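Local coordinates for protein glycoside Hydrolase (Bacteroides uniformis, PDB 5T99) that probably hydrolyses terminal beta-galactosidic linkages of agarose-derived oligosaccharides as a family 2 glycoside hydrolase and binds the inhibitor d-galacto-isofagomine, at residues A[100-105]-A[134-139]. Numbering follows the deposited sequence.
With EDO (1,2-ethanediol), chain M.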
loop_
_atom_site.group_PDB
_atom_site.type_symbol
_atom_site.label_atom_id
_atom_site.label_comp_id
_atom_site.label_asym_id
_atom_site.label_seq_id
_atom_site.Cartn_x
_atom_site.Cartn_y
_atom_site.Cartn_z
ATOM N N ASP A 100 7.290 -28.827 25.917
ATOM C CA ASP A 100 6.059 -28.547 26.697
ATOM C C ASP A 100 5.444 -27.149 26.497
ATOM O O ASP A 100 4.559 -26.747 27.259
ATOM C CB ASP A 100 6.267 -28.846 28.201
ATOM C CG ASP A 100 6.540 -30.330 28.473
ATOM O OD1 ASP A 100 5.723 -31.172 28.027
ATOM O OD2 ASP A 100 7.558 -30.643 29.137
ATOM N N LYS A 101 5.891 -26.447 25.451
ATOM C CA LYS A 101 5.370 -25.145 25.066
ATOM C C LYS A 101 4.299 -25.317 24.013
ATOM O O LYS A 101 4.254 -26.335 23.323
ATOM C CB LYS A 101 6.489 -24.266 24.491
ATOM C CG LYS A 101 7.289 -23.427 25.481
ATOM C CD LYS A 101 7.322 -23.970 26.901
ATOM C CE LYS A 101 8.349 -23.243 27.747
ATOM N NZ LYS A 101 8.153 -23.613 29.175
ATOM N N ILE A 102 3.443 -24.304 23.891
ATOM C CA ILE A 102 2.523 -24.198 22.759
ATOM C C ILE A 102 3.322 -23.561 21.636
ATOM O O ILE A 102 3.973 -22.543 21.836
ATOM C CB ILE A 102 1.288 -23.332 23.064
ATOM C CG1 ILE A 102 0.558 -23.808 24.337
ATOM C CG2 ILE A 102 0.341 -23.313 21.869
ATOM C CD1 ILE A 102 0.012 -25.218 24.289
ATOM N N VAL A 103 3.286 -24.177 20.463
ATOM C CA VAL A 103 4.087 -23.731 19.328
ATOM C C VAL A 103 3.159 -23.556 18.139
ATOM O O VAL A 103 2.418 -24.469 17.807
ATOM C CB VAL A 103 5.199 -24.739 18.996
ATOM C CG1 VAL A 103 6.065 -24.228 17.838
ATOM C CG2 VAL A 103 6.051 -25.000 20.237
ATOM N N ARG A 104 3.184 -22.367 17.536
ATOM C CA ARG A 104 2.348 -22.027 16.377
ATOM C C ARG A 104 3.197 -21.332 15.316
ATOM O O ARG A 104 4.195 -20.682 15.648
ATOM C CB ARG A 104 1.211 -21.100 16.793
ATOM C CG ARG A 104 0.249 -21.677 17.834
ATOM C CD ARG A 104 -0.629 -20.581 18.435
ATOM N NE ARG A 104 0.119 -19.700 19.350
ATOM C CZ ARG A 104 -0.115 -18.396 19.571
ATOM N NH1 ARG A 104 -1.087 -17.737 18.936
ATOM N NH2 ARG A 104 0.657 -17.731 20.442
ATOM N N ILE A 105 2.810 -21.488 14.050
ATOM C CA ILE A 105 3.439 -20.771 12.956
ATOM C C ILE A 105 2.380 -19.885 12.312
ATOM O O ILE A 105 1.344 -20.374 11.853
ATOM C CB ILE A 105 4.049 -21.691 11.878
ATOM C CG1 ILE A 105 4.902 -22.798 12.501
ATOM C CG2 ILE A 105 4.880 -20.879 10.886
ATOM C CD1 ILE A 105 6.114 -22.324 13.257
ATOM N N GLU A 134 -2.965 -19.257 10.840
ATOM C CA GLU A 134 -2.105 -19.788 11.897
ATOM C C GLU A 134 -2.245 -21.304 11.964
ATOM O O GLU A 134 -3.347 -21.804 11.872
ATOM C CB GLU A 134 -2.543 -19.179 13.225
ATOM C CG GLU A 134 -1.535 -19.370 14.323
ATOM C CD GLU A 134 -1.884 -18.607 15.583
ATOM O OE1 GLU A 134 -2.900 -18.959 16.233
ATOM O OE2 GLU A 134 -1.107 -17.682 15.929
ATOM N N ILE A 135 -1.142 -22.027 12.121
ATOM C CA ILE A 135 -1.197 -23.475 12.359
ATOM C C ILE A 135 -0.631 -23.767 13.748
ATOM O O ILE A 135 0.348 -23.144 14.163
ATOM C CB ILE A 135 -0.441 -24.286 11.281
ATOM C CG1 ILE A 135 1.077 -24.206 11.500
ATOM C CG2 ILE A 135 -0.829 -23.813 9.885
ATOM C CD1 ILE A 135 1.910 -24.905 10.451
ATOM N N ASP A 136 -1.248 -24.700 14.462
ATOM C CA ASP A 136 -0.732 -25.145 15.753
ATOM C C ASP A 136 0.032 -26.447 15.531
ATOM O O ASP A 136 -0.567 -27.478 15.213
ATOM C CB ASP A 136 -1.880 -25.328 16.752
ATOM C CG ASP A 136 -1.394 -25.483 18.181
ATOM O OD1 ASP A 136 -0.295 -26.027 18.389
ATOM O OD2 ASP A 136 -2.116 -25.075 19.112
ATOM N N ILE A 137 1.352 -26.396 15.703
ATOM C CA ILE A 137 2.209 -27.585 15.533
ATOM C C ILE A 137 2.602 -28.305 16.841
ATOM O O ILE A 137 3.415 -29.233 16.807
ATOM C CB ILE A 137 3.472 -27.273 14.690
ATOM C CG1 ILE A 137 4.464 -26.377 15.436
ATOM C CG2 ILE A 137 3.075 -26.645 13.369
ATOM C CD1 ILE A 137 5.860 -26.400 14.847
ATOM N N THR A 138 2.004 -27.903 17.965
ATOM C CA THR A 138 2.341 -28.426 19.288
ATOM C C THR A 138 2.303 -29.953 19.400
ATOM O O THR A 138 3.210 -30.552 19.969
ATOM C CB THR A 138 1.392 -27.848 20.359
ATOM O OG1 THR A 138 1.350 -26.422 20.241
ATOM C CG2 THR A 138 1.840 -28.232 21.786
ATOM N N LYS A 139 1.246 -30.573 18.885
ATOM C CA LYS A 139 1.055 -32.027 19.037
ATOM C C LYS A 139 2.010 -32.872 18.181
ATOM O O LYS A 139 2.305 -34.004 18.544
ATOM C CB LYS A 139 -0.396 -32.419 18.738
ATOM C CG LYS A 139 -1.363 -31.889 19.773
ATOM C CD LYS A 139 -2.811 -32.137 19.391
ATOM C CE LYS A 139 -3.750 -31.491 20.405
ATOM N NZ LYS A 139 -5.109 -32.106 20.359
HETATM C C1 EDO M . 6.719 -30.004 22.406
HETATM O O1 EDO M . 7.118 -30.599 23.650
HETATM C C2 EDO M . 5.223 -29.707 22.350
HETATM O O2 EDO M . 4.735 -29.105 23.560
HETATM O O HOH W 1 -4.213 -18.439 18.664
#
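Thr138 OG1 is gripped from two sides: the backbone N of Val103 donates to it at 3.0 Å along an almost straight line (173°), and the hydroxyl in turn donates to Asp136 OD1 on that oxygen's syn side. Asp136 OD1 also accepts from Thr138 N at 3.0 Å, which makes an Asx turn where the edge strand of an antiparallel sheet in the family 2 sugar-binding domain ends. The hydroxyl thus takes over from a backbone carbonyl just as the chain runs out of strand 133-136 and turns away from strand 102-107. With an alanine here, Val103 N would probably be left without its acceptor and Asp136 OD1 with one donor fewer. Before the turn, Ile105 and Ile135 form a hydrogen-bonded pair, joined N to O in both directions, and Ile137 N reaches Val103 O at 3.0 Å. On the face carrying Ile105 and Ile135, their side chains lie side by side, while Val103 CG1 meets Ile137 CG1 at 3.6 Å; Leu174 of the neighbouring strand 172-177 adds to this apolar layer, and Val116 and Ile118 of strand 114-118, in the other sheet of the domain, pack against Ile135 and Ile137. On the other face, which carries Arg104 and Asp136, the Arg104 chain bends at chi3 (-73°), and its NH1 forms a salt bridge with Glu134 OE2 at 3.0 Å, guanidinium and carboxylate planes 79° apart. Asp177 pairs with Arg104 NH2 and Arg175 with Glu134, so the charges alternate, and a water links Glu134 OE1, at 2.8 Å, more weakly to Arg104 NH1.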